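Local coordinates for 2-dehydropantoate 2-reductase, putative (Enterococcus faecalis, PDB 2EW2), which probably catalyses the NADPH-dependent reduction of ketopantoate (2-dehydropantoate) to pantoate, the second step in making (R)-pantoate for pantothenate biosynthesis, at residues Q86-F91 against E114-K119; S227-V232 against P297-L302; D33-H38 against E138-V143; I151-I156 against P178-N183; C207-F212 against V250-P255. All coordinates share one frame; numbering follows the deposited sequence.

Contact 1. Residues Q86-F91 against E114-K119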
# COMPACT_ATOMS: atom_id res chain seq x y z
N GLN B 86 -16.55 20.23 -3.55
CA GLN B 86 -16.88 21.65 -3.67
C GLN B 86 -17.27 22.31 -2.34
O GLN B 86 -17.57 23.51 -2.30
CB GLN B 86 -18.01 21.83 -4.68
CG GLN B 86 -17.58 21.55 -6.12
CD GLN B 86 -18.66 20.86 -6.92
OE1 GLN B 86 -19.86 21.02 -6.65
NE2 GLN B 86 -18.25 20.07 -7.91
N LEU B 87 -17.25 21.53 -1.26
CA LEU B 87 -17.69 22.00 0.05
C LEU B 87 -16.85 23.17 0.56
O LEU B 87 -17.39 24.13 1.10
CB LEU B 87 -17.63 20.85 1.07
CG LEU B 87 -18.25 21.11 2.45
CD1 LEU B 87 -19.79 21.18 2.34
CD2 LEU B 87 -17.79 20.03 3.42
N ASP B 88 -15.53 23.07 0.42
CA ASP B 88 -14.69 24.11 0.96
C ASP B 88 -14.94 25.44 0.25
O ASP B 88 -15.12 26.46 0.90
CB ASP B 88 -13.21 23.73 0.92
CG ASP B 88 -12.32 24.83 1.44
OD1 ASP B 88 -12.09 24.89 2.66
OD2 ASP B 88 -11.85 25.65 0.63
N ALA B 89 -14.99 25.41 -1.08
CA ALA B 89 -15.23 26.63 -1.86
C ALA B 89 -16.63 27.20 -1.62
O ALA B 89 -16.80 28.41 -1.58
CB ALA B 89 -15.01 26.35 -3.34
N MSE B 90 -17.61 26.32 -1.45
CA MSE B 90 -18.97 26.73 -1.10
C MSE B 90 -19.02 27.45 0.26
O MSE B 90 -19.65 28.50 0.39
CB MSE B 90 -19.92 25.52 -1.09
CG MSE B 90 -21.25 25.77 -0.39
SE MSE B 90 -22.44 26.99 -1.39
CE MSE B 90 -22.99 25.80 -2.93
N PHE B 91 -18.36 26.90 1.27
CA PHE B 91 -18.43 27.53 2.58
C PHE B 91 -17.62 28.82 2.69
O PHE B 91 -18.04 29.77 3.35
CB PHE B 91 -18.25 26.54 3.73
CG PHE B 91 -19.54 25.86 4.11
CD1 PHE B 91 -20.10 24.87 3.30
CD2 PHE B 91 -20.26 26.27 5.24
CE1 PHE B 91 -21.33 24.27 3.62
CE2 PHE B 91 -21.47 25.69 5.57
CZ PHE B 91 -22.01 24.69 4.76
N GLU B 114 -16.60 17.92 8.90
CA GLU B 114 -16.48 18.88 10.00
C GLU B 114 -15.13 19.62 9.98
O GLU B 114 -15.05 20.76 10.43
CB GLU B 114 -16.70 18.20 11.37
CG GLU B 114 -15.72 17.05 11.72
CD GLU B 114 -16.10 15.70 11.10
OE1 GLU B 114 -17.10 15.61 10.35
OE2 GLU B 114 -15.38 14.69 11.36
N ASP B 115 -14.09 18.99 9.44
CA ASP B 115 -12.77 19.62 9.43
C ASP B 115 -12.71 20.76 8.42
O ASP B 115 -11.99 21.72 8.61
CB ASP B 115 -11.68 18.58 9.16
CG ASP B 115 -11.64 17.48 10.23
OD1 ASP B 115 -12.06 17.74 11.38
OD2 ASP B 115 -11.19 16.35 9.92
N VAL B 116 -13.47 20.65 7.34
CA VAL B 116 -13.59 21.77 6.40
C VAL B 116 -14.52 22.83 7.00
O VAL B 116 -14.21 24.03 7.01
CB VAL B 116 -14.13 21.31 5.02
CG1 VAL B 116 -14.71 22.48 4.23
CG2 VAL B 116 -13.04 20.63 4.20
N LEU B 117 -15.68 22.38 7.51
CA LEU B 117 -16.73 23.27 8.00
C LEU B 117 -16.23 24.15 9.14
O LEU B 117 -16.56 25.34 9.18
CB LEU B 117 -18.00 22.48 8.40
CG LEU B 117 -18.73 21.74 7.26
CD1 LEU B 117 -19.86 20.84 7.77
CD2 LEU B 117 -19.26 22.74 6.22
N GLU B 118 -15.41 23.59 10.02
CA GLU B 118 -14.94 24.32 11.20
C GLU B 118 -14.03 25.52 10.87
O GLU B 118 -13.79 26.38 11.72
CB GLU B 118 -14.31 23.39 12.26
CG GLU B 118 -12.87 23.00 12.00
CD GLU B 118 -12.33 21.99 13.01
OE1 GLU B 118 -12.84 21.96 14.17
OE2 GLU B 118 -11.38 21.22 12.65
N LYS B 119 -13.56 25.59 9.62
CA LYS B 119 -12.85 26.77 9.14
C LYS B 119 -13.78 27.98 9.02
O LYS B 119 -13.32 29.12 9.05
CB LYS B 119 -12.22 26.48 7.79
CG LYS B 119 -11.14 25.41 7.81
CD LYS B 119 -10.18 25.62 6.65
CE LYS B 119 -10.74 25.08 5.37
NZ LYS B 119 -9.88 25.48 4.21
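Leu117 and Phe91 make the apolar end of this contact, and a salt bridge between Lys119 and Asp88 makes the polar end. In Leu117, CB and CG serve to carry CD2 across: CG stands anti to the carbonyl carbon (chi1 -65°), and CD2 beyond it is the atom of this side chain that touches helix 84-94. That methyl sits almost exactly over the middle of the Phe91 ring, 3.5 Å from CD2 to the ring centroid and 3° off the normal, so all six ring carbons are about equally near: a CH-pi contact over the face. To one side, the same CD2 of Leu117 meets Leu87 CD2 at 4.2 Å.

One residue earlier, Val116 lays CG1 against the backbone of helix 84-94, 3.7 Å from CA of Asp88, and the same methyl touches CD2 of Leu87 at 4.0 Å. On the more exposed side of the contact, Lys119 bends at chi3 to bring NZ within 2.8 Å of Asp88 OD1. It comes in on the syn side, 27° out of the carboxylate plane. Tyr120 OH bonds the same oxygen, so two partners grip OD1.

Helix 84-94 and the short helix 114-117 thus pack together over the parallel strands of the Rossmann-type domain: Phe91 rests on Ile78 and Ala80 of strand 77-80, while Leu117 reaches Val104 and Cys106 of strand 103-106 and Ile126 of strand 126-131.

Contact 2. Residues S227-V232 against P297-L302; sequences SEFAAV and PFCAML
Glu228 reaches out of the middle of helix 218-235 and clasps the first turn of another helix with both carboxylate oxygens at once. OE2 accepts from Phe298 N at 2.8 Å, and OE1 accepts from Cys299 N, also at 2.8 Å. Each oxygen uses its syn lone pair, the side facing its twin, so the carboxylate lies like a two-pronged fork across two successive N-H groups. An extended chain beyond CG (chi2 -180°) carries it over the gap; the axes of segments 227-232 and 297-302 pass 10.0 Å apart at 117°.

Beside the fork, Pro297 CD packs 3.2 Å from Glu228 OE2. Cys299 SG lies beside the Phe229 ring, 3.8 Å from CE1, in an oblique sulfur-aromatic contact; the Phe229 side chain also packs on Trp189, Ala192 and Cys193 of helix 184-195. Pro297 and Phe298 also touch Pro297 and Met301 of the second subunit, so the clasped turn belongs to the dimer interface.

The first turn of a helix has N-H groups without partners inside the helix, and here a buried carboxylate from a distant part of the chain supplies the acceptors for two of them. Two N-H donors and the positive end of the helix 297-313 dipole would be expected to favour the ionised form of Glu228.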
# COMPACT_ATOMS: atom_id res chain seq x y z
N SER B 227 -8.12 -1.09 12.45
CA SER B 227 -7.40 -0.56 13.60
C SER B 227 -7.04 0.91 13.46
O SER B 227 -7.09 1.65 14.45
CB SER B 227 -6.13 -1.38 13.87
OG SER B 227 -6.52 -2.64 14.41
N GLU B 228 -6.67 1.33 12.25
CA GLU B 228 -6.35 2.73 11.97
C GLU B 228 -7.58 3.63 12.05
O GLU B 228 -7.52 4.70 12.69
CB GLU B 228 -5.66 2.88 10.61
CG GLU B 228 -4.26 2.26 10.56
CD GLU B 228 -3.58 2.41 9.22
OE1 GLU B 228 -4.12 3.10 8.32
OE2 GLU B 228 -2.48 1.85 9.07
N PHE B 229 -8.68 3.21 11.42
CA PHE B 229 -9.97 3.89 11.60
C PHE B 229 -10.34 4.04 13.08
O PHE B 229 -10.65 5.15 13.53
CB PHE B 229 -11.12 3.20 10.84
CG PHE B 229 -11.17 3.55 9.38
CD1 PHE B 229 -10.25 3.00 8.49
CD2 PHE B 229 -12.12 4.42 8.89
CE1 PHE B 229 -10.30 3.33 7.13
CE2 PHE B 229 -12.17 4.77 7.55
CZ PHE B 229 -11.25 4.22 6.66
N ALA B 230 -10.29 2.94 13.81
CA ALA B 230 -10.62 2.93 15.25
C ALA B 230 -9.70 3.79 16.11
O ALA B 230 -10.17 4.49 17.02
CB ALA B 230 -10.65 1.51 15.79
N ALA B 231 -8.39 3.76 15.84
CA ALA B 231 -7.43 4.56 16.58
C ALA B 231 -7.71 6.06 16.50
O ALA B 231 -7.63 6.76 17.52
CB ALA B 231 -5.99 4.26 16.14
N VAL B 232 -8.06 6.54 15.30
CA VAL B 232 -8.38 7.94 15.05
C VAL B 232 -9.80 8.30 15.58
O VAL B 232 -9.98 9.36 16.23
CB VAL B 232 -8.26 8.27 13.54
CG1 VAL B 232 -8.74 9.65 13.24
CG2 VAL B 232 -6.82 8.05 13.05
N PRO B 297 -0.55 4.44 8.51
CA PRO B 297 0.23 4.19 7.30
C PRO B 297 -0.49 3.37 6.21
O PRO B 297 -0.29 3.63 5.02
CB PRO B 297 1.45 3.43 7.83
CG PRO B 297 0.91 2.72 9.06
CD PRO B 297 0.04 3.75 9.68
N PHE B 298 -1.30 2.38 6.57
CA PHE B 298 -2.05 1.63 5.54
C PHE B 298 -3.03 2.55 4.82
O PHE B 298 -3.14 2.51 3.59
CB PHE B 298 -2.75 0.40 6.11
CG PHE B 298 -1.85 -0.80 6.29
CD1 PHE B 298 -0.55 -0.67 6.78
CD2 PHE B 298 -2.31 -2.09 5.96
CE1 PHE B 298 0.28 -1.82 6.97
CE2 PHE B 298 -1.49 -3.23 6.14
CZ PHE B 298 -0.21 -3.09 6.64
N CYS B 299 -3.72 3.41 5.56
CA CYS B 299 -4.59 4.43 4.93
C CYS B 299 -3.82 5.32 4.00
O CYS B 299 -4.28 5.62 2.91
CB CYS B 299 -5.35 5.29 5.97
SG CYS B 299 -6.71 4.41 6.73
N ALA B 300 -2.64 5.76 4.44
CA ALA B 300 -1.79 6.66 3.65
C ALA B 300 -1.31 5.99 2.37
O ALA B 300 -1.41 6.56 1.29
CB ALA B 300 -0.59 7.15 4.48
N MSE B 301 -0.80 4.78 2.48
CA MSE B 301 -0.32 4.07 1.30
C MSE B 301 -1.44 3.74 0.34
O MSE B 301 -1.29 3.89 -0.86
CB MSE B 301 0.42 2.79 1.68
CG MSE B 301 1.01 2.14 0.43
SE MSE B 301 2.12 0.56 0.78
CE MSE B 301 1.65 0.12 2.39
N LEU B 302 -2.57 3.30 0.87
CA LEU B 302 -3.69 2.94 0.02
C LEU B 302 -4.19 4.16 -0.73
O LEU B 302 -4.46 4.10 -1.94
CB LEU B 302 -4.81 2.30 0.84
CG LEU B 302 -5.98 1.69 0.05
CD1 LEU B 302 -5.47 0.59 -0.92
CD2 LEU B 302 -7.00 1.14 1.05

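Contact 3. Residues D33-H38 against E138-V143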
# COMPACT_ATOMS: atom_id res chain seq x y z
N ASP B 33 -26.68 27.73 -4.87
CA ASP B 33 -26.39 26.69 -5.87
C ASP B 33 -25.47 27.19 -6.96
O ASP B 33 -25.51 28.36 -7.31
CB ASP B 33 -27.69 26.18 -6.51
CG ASP B 33 -27.55 24.79 -7.06
OD1 ASP B 33 -27.34 24.68 -8.28
OD2 ASP B 33 -27.63 23.80 -6.28
N GLN B 34 -24.70 26.27 -7.53
CA GLN B 34 -23.67 26.59 -8.50
C GLN B 34 -24.12 26.42 -9.96
O GLN B 34 -23.36 26.72 -10.89
CB GLN B 34 -22.41 25.75 -8.21
CG GLN B 34 -21.94 25.90 -6.75
CD GLN B 34 -20.73 25.04 -6.40
OE1 GLN B 34 -20.80 24.19 -5.51
NE2 GLN B 34 -19.63 25.26 -7.10
N TRP B 35 -25.36 25.96 -10.16
CA TRP B 35 -25.87 25.62 -11.50
C TRP B 35 -26.68 26.77 -12.10
O TRP B 35 -27.80 27.02 -11.66
CB TRP B 35 -26.70 24.32 -11.44
CG TRP B 35 -27.12 23.77 -12.77
CD1 TRP B 35 -26.54 24.00 -13.98
CD2 TRP B 35 -28.22 22.87 -13.02
NE1 TRP B 35 -27.21 23.32 -14.97
CE2 TRP B 35 -28.24 22.62 -14.41
CE3 TRP B 35 -29.18 22.25 -12.20
CZ2 TRP B 35 -29.18 21.77 -15.01
CZ3 TRP B 35 -30.13 21.42 -12.80
CH2 TRP B 35 -30.12 21.19 -14.19
N PRO B 36 -26.11 27.49 -13.08
CA PRO B 36 -26.76 28.69 -13.62
C PRO B 36 -28.19 28.49 -14.11
O PRO B 36 -29.07 29.28 -13.76
CB PRO B 36 -25.80 29.12 -14.74
CG PRO B 36 -24.45 28.61 -14.27
CD PRO B 36 -24.80 27.25 -13.72
N ALA B 37 -28.44 27.42 -14.88
CA ALA B 37 -29.78 27.13 -15.41
C ALA B 37 -30.84 26.95 -14.31
O ALA B 37 -32.00 27.37 -14.47
CB ALA B 37 -29.73 25.88 -16.30
N HIS B 38 -30.41 26.34 -13.22
CA HIS B 38 -31.23 26.08 -12.03
C HIS B 38 -31.58 27.41 -11.35
O HIS B 38 -32.73 27.65 -11.00
CB HIS B 38 -30.43 25.16 -11.10
CG HIS B 38 -31.22 24.51 -10.01
ND1 HIS B 38 -32.38 23.80 -10.23
CD2 HIS B 38 -30.97 24.40 -8.68
CE1 HIS B 38 -32.83 23.33 -9.08
NE2 HIS B 38 -31.99 23.67 -8.13
N GLU B 138 -35.96 16.72 -12.30
CA GLU B 138 -36.57 16.58 -13.63
C GLU B 138 -35.97 17.53 -14.67
O GLU B 138 -35.85 17.19 -15.85
CB GLU B 138 -38.08 16.75 -13.57
CG GLU B 138 -38.79 15.79 -12.61
CD GLU B 138 -40.26 15.56 -12.99
OE1 GLU B 138 -41.17 16.06 -12.30
OE2 GLU B 138 -40.49 14.88 -14.00
N GLY B 139 -35.61 18.73 -14.22
CA GLY B 139 -35.00 19.75 -15.09
C GLY B 139 -34.56 20.90 -14.21
O GLY B 139 -34.83 20.87 -13.00
N PRO B 140 -33.87 21.91 -14.78
CA PRO B 140 -33.52 23.09 -13.96
C PRO B 140 -34.78 23.64 -13.29
O PRO B 140 -35.81 23.81 -13.95
CB PRO B 140 -32.97 24.09 -14.97
CG PRO B 140 -32.54 23.27 -16.16
CD PRO B 140 -33.37 22.02 -16.17
N GLY B 141 -34.71 23.86 -11.98
CA GLY B 141 -35.82 24.41 -11.21
C GLY B 141 -37.03 23.51 -11.04
O GLY B 141 -38.10 23.98 -10.63
N ARG B 142 -36.88 22.22 -11.37
CA ARG B 142 -38.01 21.29 -11.36
C ARG B 142 -37.60 19.95 -10.75
O ARG B 142 -36.71 19.25 -11.27
CB ARG B 142 -38.59 21.09 -12.76
CG ARG B 142 -39.12 22.37 -13.41
CD ARG B 142 -39.67 22.10 -14.81
NE ARG B 142 -41.00 21.48 -14.75
CZ ARG B 142 -42.14 22.16 -14.64
NH1 ARG B 142 -42.13 23.49 -14.58
NH2 ARG B 142 -43.29 21.51 -14.59
N VAL B 143 -38.25 19.61 -9.65
CA VAL B 143 -37.95 18.40 -8.90
C VAL B 143 -39.18 17.51 -8.72
O VAL B 143 -40.32 17.99 -8.78
CB VAL B 143 -37.26 18.69 -7.52
CG1 VAL B 143 -35.96 19.48 -7.72
CG2 VAL B 143 -38.20 19.41 -6.54
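Pro140 gives up the most surface to this contact, and it wedges between Trp35 and the start of helix 36-45. Its CG touches Trp35 CH2 and Ala37 CB, both at 3.8 Å, while CB lies 3.5 Å from Ala37 O. The pyrrolidine crosses the six-membered end of the indole over one face. With CG of Trp35 anti to the backbone N (chi1 -173°), the indole folds back over its own helix start, and Ala37 CB packs 3.7 Å from the indole plane.

His38 has the next largest share. Its ND1 accepts from Gly141 N at 2.9 Å, with an N-H...N angle of 159° and the donor 20° out of the imidazole plane. At the other end of the ring NE2 bonds Ala11 O, within the glycine-rich turn that probably meets the dinucleotide, as in other Rossmann-type proteins.

Gly141 stands at the third position of a type II turn from Gly139 to Arg142, with the positive phi that position takes. The turn joins strands 136-139 and 142-145 as a hairpin in the small four-stranded sheet. Glu138 N and Gly139 N both bond Arg142 O, making a classic beta bulge immediately before the proline in sequence, while Gly141 is also bonded through its backbone to Ile48 of strand 47-51.

Contact 4. Residues I151-I156 against P178-N183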
# COMPACT_ATOMS: atom_id res chain seq x y z
N ILE B 151 -34.86 12.06 8.86
CA ILE B 151 -33.52 12.59 9.03
C ILE B 151 -33.12 12.32 10.46
O ILE B 151 -33.87 12.65 11.38
CB ILE B 151 -33.45 14.12 8.73
CG1 ILE B 151 -33.93 14.42 7.30
CG2 ILE B 151 -32.00 14.69 8.92
CD1 ILE B 151 -33.87 15.88 6.93
N GLU B 152 -31.97 11.68 10.65
CA GLU B 152 -31.38 11.52 11.97
C GLU B 152 -30.24 12.54 12.07
O GLU B 152 -29.52 12.75 11.09
CB GLU B 152 -30.86 10.09 12.17
CG GLU B 152 -31.94 9.00 12.07
CD GLU B 152 -31.41 7.60 12.37
OE1 GLU B 152 -30.24 7.30 12.00
OE2 GLU B 152 -32.14 6.80 13.01
N LEU B 153 -30.11 13.22 13.22
CA LEU B 153 -29.04 14.20 13.38
C LEU B 153 -28.45 14.17 14.78
O LEU B 153 -29.06 13.64 15.72
CB LEU B 153 -29.50 15.62 12.99
CG LEU B 153 -30.59 16.30 13.82
CD1 LEU B 153 -30.00 17.07 15.03
CD2 LEU B 153 -31.38 17.24 12.94
N GLU B 154 -27.25 14.73 14.90
CA GLU B 154 -26.51 14.71 16.15
C GLU B 154 -25.57 15.91 16.15
O GLU B 154 -24.96 16.19 15.14
CB GLU B 154 -25.69 13.40 16.26
CG GLU B 154 -24.99 13.25 17.59
CD GLU B 154 -24.20 11.97 17.77
OE1 GLU B 154 -24.03 11.15 16.83
OE2 GLU B 154 -23.73 11.78 18.92
N ASN B 155 -25.49 16.63 17.27
CA ASN B 155 -24.44 17.64 17.48
C ASN B 155 -23.11 16.94 17.68
O ASN B 155 -23.04 15.92 18.37
CB ASN B 155 -24.72 18.50 18.72
CG ASN B 155 -25.03 17.66 19.95
OD1 ASN B 155 -24.34 17.74 20.97
ND2 ASN B 155 -26.07 16.84 19.86
N ILE B 156 -22.06 17.50 17.10
CA ILE B 156 -20.73 16.94 17.27
C ILE B 156 -20.12 17.36 18.60
O ILE B 156 -19.42 16.56 19.23
CB ILE B 156 -19.80 17.36 16.10
CG1 ILE B 156 -20.33 16.75 14.80
CG2 ILE B 156 -18.33 16.95 16.41
CD1 ILE B 156 -19.48 17.05 13.57
N PRO B 178 -37.79 14.10 11.60
CA PRO B 178 -36.47 14.11 12.24
C PRO B 178 -36.43 13.29 13.52
O PRO B 178 -37.47 13.08 14.15
CB PRO B 178 -36.29 15.57 12.60
CG PRO B 178 -37.67 16.00 12.95
CD PRO B 178 -38.52 15.35 11.88
N SER B 179 -35.24 12.85 13.91
CA SER B 179 -35.02 12.37 15.24
C SER B 179 -33.61 12.71 15.68
O SER B 179 -32.70 12.79 14.85
CB SER B 179 -35.25 10.85 15.34
OG SER B 179 -34.21 10.14 14.72
N TYR B 180 -33.42 12.93 16.97
CA TYR B 180 -32.09 13.10 17.51
C TYR B 180 -31.53 11.70 17.68
O TYR B 180 -32.24 10.82 18.20
CB TYR B 180 -32.13 13.81 18.87
CG TYR B 180 -30.75 14.04 19.44
CD1 TYR B 180 -30.02 15.17 19.07
CD2 TYR B 180 -30.16 13.11 20.31
CE1 TYR B 180 -28.73 15.38 19.56
CE2 TYR B 180 -28.86 13.31 20.81
CZ TYR B 180 -28.16 14.45 20.42
OH TYR B 180 -26.89 14.68 20.91
N SER B 181 -30.31 11.47 17.23
CA SER B 181 -29.70 10.16 17.40
C SER B 181 -28.25 10.29 17.85
O SER B 181 -27.43 10.94 17.19
CB SER B 181 -29.78 9.33 16.12
OG SER B 181 -29.00 8.12 16.23
N SER B 182 -27.93 9.62 18.95
CA SER B 182 -26.56 9.55 19.42
C SER B 182 -25.74 8.43 18.71
O SER B 182 -24.66 8.04 19.19
CB SER B 182 -26.53 9.35 20.93
OG SER B 182 -27.14 8.10 21.24
N ASN B 183 -26.25 7.90 17.60
CA ASN B 183 -25.50 6.91 16.84
C ASN B 183 -25.06 7.41 15.47
O ASN B 183 -24.41 6.68 14.73
CB ASN B 183 -26.25 5.57 16.70
CG ASN B 183 -25.32 4.39 16.32
OD1 ASN B 183 -24.29 4.17 16.96
ND2 ASN B 183 -25.69 3.65 15.28
O HOH W 1 -27.92 6.70 13.30
O HOH W 2 -22.50 8.56 17.48
O HOH W 3 -25.13 12.59 20.99
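Ile151 to Leu153 and Pro178 to Tyr180 run side by side as parallel strands, and this is the tight half of the contact. Ser179 N bonds Ile151 O at 2.9 Å, and Leu153 N bonds Ser179 O in turn. Just past the strand the pattern continues, Ser181 N bonding Leu153 O nearly straight, 171° at the hydrogen. Leu153 CD1 and Tyr180 CD1 lie on one face of the sheet, 4.5 Å apart, toward helix 161-173, whose Lys161 makes a cation-pi contact with the tyrosine. Glu152 and Ser179 point to the other face, where a water donates to Glu152 OE1 and bonds Ser181 OG weakly.

Past Ser181 the strands diverge and water takes over. Glu154, with CG anti to its backbone N (chi1 -175°), stretches out along Ser181 and Ser182, CB resting 3.2 Å from Ser181 O. One water bridges OE1 of Glu154 and Ser182 O; another donates a hydrogen bond to Glu154 OE2 at 2.6 Å and also bonds Tyr180 OH. Arg185 N holds OE1 as well, tying the carboxylate to the start of helix 184-195.

Strand 151-155, helix 161-173 and strand 178-180 form a beta-alpha-beta crossover, and strand 178-180 closes this edge of the large mixed sheet within the chain.

Contact 5. Residues C207-F212 against V250-P255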
# COMPACT_ATOMS: atom_id res chain seq x y z
N CYS B 207 -9.98 -7.14 -8.37
CA CYS B 207 -10.71 -8.36 -8.05
C CYS B 207 -12.07 -8.03 -7.41
O CYS B 207 -12.31 -6.89 -7.01
CB CYS B 207 -9.87 -9.25 -7.13
SG CYS B 207 -9.59 -8.58 -5.45
N ASN B 208 -12.95 -9.03 -7.33
CA ASN B 208 -14.23 -8.82 -6.67
C ASN B 208 -14.13 -9.13 -5.18
O ASN B 208 -13.04 -9.52 -4.70
CB ASN B 208 -15.39 -9.57 -7.37
CG ASN B 208 -15.30 -11.09 -7.25
OD1 ASN B 208 -14.89 -11.64 -6.23
ND2 ASN B 208 -15.73 -11.78 -8.31
N ILE B 209 -15.24 -8.97 -4.47
CA ILE B 209 -15.26 -9.03 -3.00
C ILE B 209 -14.89 -10.40 -2.44
O ILE B 209 -14.02 -10.51 -1.55
CB ILE B 209 -16.60 -8.51 -2.43
CG1 ILE B 209 -16.77 -7.02 -2.77
CG2 ILE B 209 -16.68 -8.74 -0.93
CD1 ILE B 209 -18.14 -6.43 -2.46
N ALA B 210 -15.55 -11.45 -2.94
CA ALA B 210 -15.25 -12.82 -2.54
C ALA B 210 -13.82 -13.24 -2.91
O ALA B 210 -13.18 -13.96 -2.15
CB ALA B 210 -16.26 -13.80 -3.17
N GLU B 211 -13.35 -12.82 -4.09
CA GLU B 211 -11.99 -13.13 -4.54
C GLU B 211 -11.01 -12.51 -3.55
O GLU B 211 -10.09 -13.18 -3.09
CB GLU B 211 -11.71 -12.59 -5.95
CG GLU B 211 -12.32 -13.42 -7.09
CD GLU B 211 -12.16 -12.76 -8.46
OE1 GLU B 211 -12.10 -11.52 -8.53
OE2 GLU B 211 -12.09 -13.48 -9.49
N PHE B 212 -11.24 -11.24 -3.21
CA PHE B 212 -10.43 -10.61 -2.16
C PHE B 212 -10.51 -11.36 -0.82
O PHE B 212 -9.48 -11.68 -0.21
CB PHE B 212 -10.75 -9.12 -1.95
CG PHE B 212 -9.93 -8.53 -0.84
CD1 PHE B 212 -8.62 -8.14 -1.07
CD2 PHE B 212 -10.43 -8.49 0.46
CE1 PHE B 212 -7.82 -7.66 -0.02
CE2 PHE B 212 -9.63 -8.02 1.50
CZ PHE B 212 -8.35 -7.61 1.26
N VAL B 250 -16.59 -9.73 6.61
CA VAL B 250 -16.56 -11.14 6.22
C VAL B 250 -17.89 -11.58 5.56
O VAL B 250 -17.87 -12.28 4.55
CB VAL B 250 -16.12 -12.02 7.41
CG1 VAL B 250 -16.26 -13.52 7.08
CG2 VAL B 250 -14.67 -11.69 7.77
N GLN B 251 -19.02 -11.13 6.11
CA GLN B 251 -20.34 -11.46 5.57
C GLN B 251 -20.56 -10.97 4.13
O GLN B 251 -21.37 -11.55 3.40
CB GLN B 251 -21.45 -10.96 6.51
CG GLN B 251 -21.52 -11.71 7.85
CD GLN B 251 -22.44 -11.05 8.88
OE1 GLN B 251 -22.82 -9.88 8.75
NE2 GLN B 251 -22.78 -11.80 9.92
N THR B 252 -19.85 -9.92 3.72
CA THR B 252 -19.90 -9.43 2.34
C THR B 252 -19.22 -10.39 1.36
O THR B 252 -19.53 -10.36 0.18
CB THR B 252 -19.33 -7.98 2.17
OG1 THR B 252 -17.90 -7.99 2.26
CG2 THR B 252 -19.89 -7.04 3.24
N TYR B 253 -18.33 -11.25 1.86
CA TYR B 253 -17.61 -12.23 1.01
C TYR B 253 -18.55 -13.32 0.47
O TYR B 253 -18.24 -13.96 -0.53
CB TYR B 253 -16.48 -12.94 1.78
CG TYR B 253 -15.37 -12.09 2.41
CD1 TYR B 253 -14.58 -12.60 3.44
CD2 TYR B 253 -15.12 -10.79 1.98
CE1 TYR B 253 -13.56 -11.86 4.02
CE2 TYR B 253 -14.10 -10.02 2.55
CZ TYR B 253 -13.32 -10.56 3.57
OH TYR B 253 -12.31 -9.81 4.14
N ASP B 254 -19.67 -13.55 1.15
CA ASP B 254 -20.62 -14.59 0.73
C ASP B 254 -21.08 -14.41 -0.71
O ASP B 254 -21.68 -13.39 -1.04
CB ASP B 254 -21.83 -14.61 1.67
CG ASP B 254 -22.71 -15.86 1.49
OD1 ASP B 254 -22.65 -16.54 0.45
OD2 ASP B 254 -23.49 -16.14 2.41
N PRO B 255 -20.79 -15.40 -1.58
CA PRO B 255 -21.28 -15.24 -2.95
C PRO B 255 -22.82 -15.26 -3.06
O PRO B 255 -23.36 -14.74 -4.03
CB PRO B 255 -20.64 -16.41 -3.71
CG PRO B 255 -20.25 -17.40 -2.67
CD PRO B 255 -20.02 -16.64 -1.40
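Ile209 and Ala210 lie against Thr252 and Tyr253, where a capped helix start meets the end of another helix in the all-helical C-terminal part, the 6PGD-like domain of this family. The first shell sets methyl groups against a ring, a hydroxyl and two backbone carbonyls. Ile209 CG2 reaches Thr252 OG1 at 3.5 Å and Thr252 O equally closely, and it also lies in the plane of the Tyr253 ring at its edge, 3.9 Å from CD2. Ala210 CB packs on the backbone, 3.3 Å from Tyr253 O. Phe212 adds only a light touch, its CE2 lying 4.2 Å from Tyr253 OH, which comes up at the edge of the phenylalanine ring.

The next shell fixes these groups. CG1 of Ile209 stands anti to the carbonyl carbon (chi1 -65°), which leaves CG2 anti to the backbone N and directed across the contact. Thr252 OG1 is bonded back to Ile249 O of its own helix, and the Tyr253 ring has Val250 CA over one face. Leu198 touches Ile209, Phe212 and Thr252 together, Val222 of helix 218-235 touches both Phe212 and Tyr253, and backbone bonds from Ile209 to His261 and from Ala210 to Gly259 bring in the following loop.

Behind the helix start, Asn208 and Glu211 form a capping box: Glu211 N bonds Asn208 OD1 at 2.9 Å, and Asn208 N returns the bond to Glu211 OE1 with an angle of 173°.

How the contacts relate
Contacts 1, 3 and 4 belong to the sheet-containing N-terminal half, contacts 2 and 5 to the helical C-terminal half. Contact 1 is the hub of the first group: Met90 CE packs on the Gln34 side chain of contact 3, and Glu114 CB packs on Ile156 CD1 of contact 4 at 3.7 Å. Contacts 2 and 5, with centres about 21 Å apart, alternate along the chain around helix 218-235, and both reach the second subunit. Contacts 3 and 5 lie farthest apart, about 40 Å between centres. All five are away from the magnesium-binding Glu311; His38 of contact 3 comes near the glycine-rich turn of the probable NADPH site without touching its glycines.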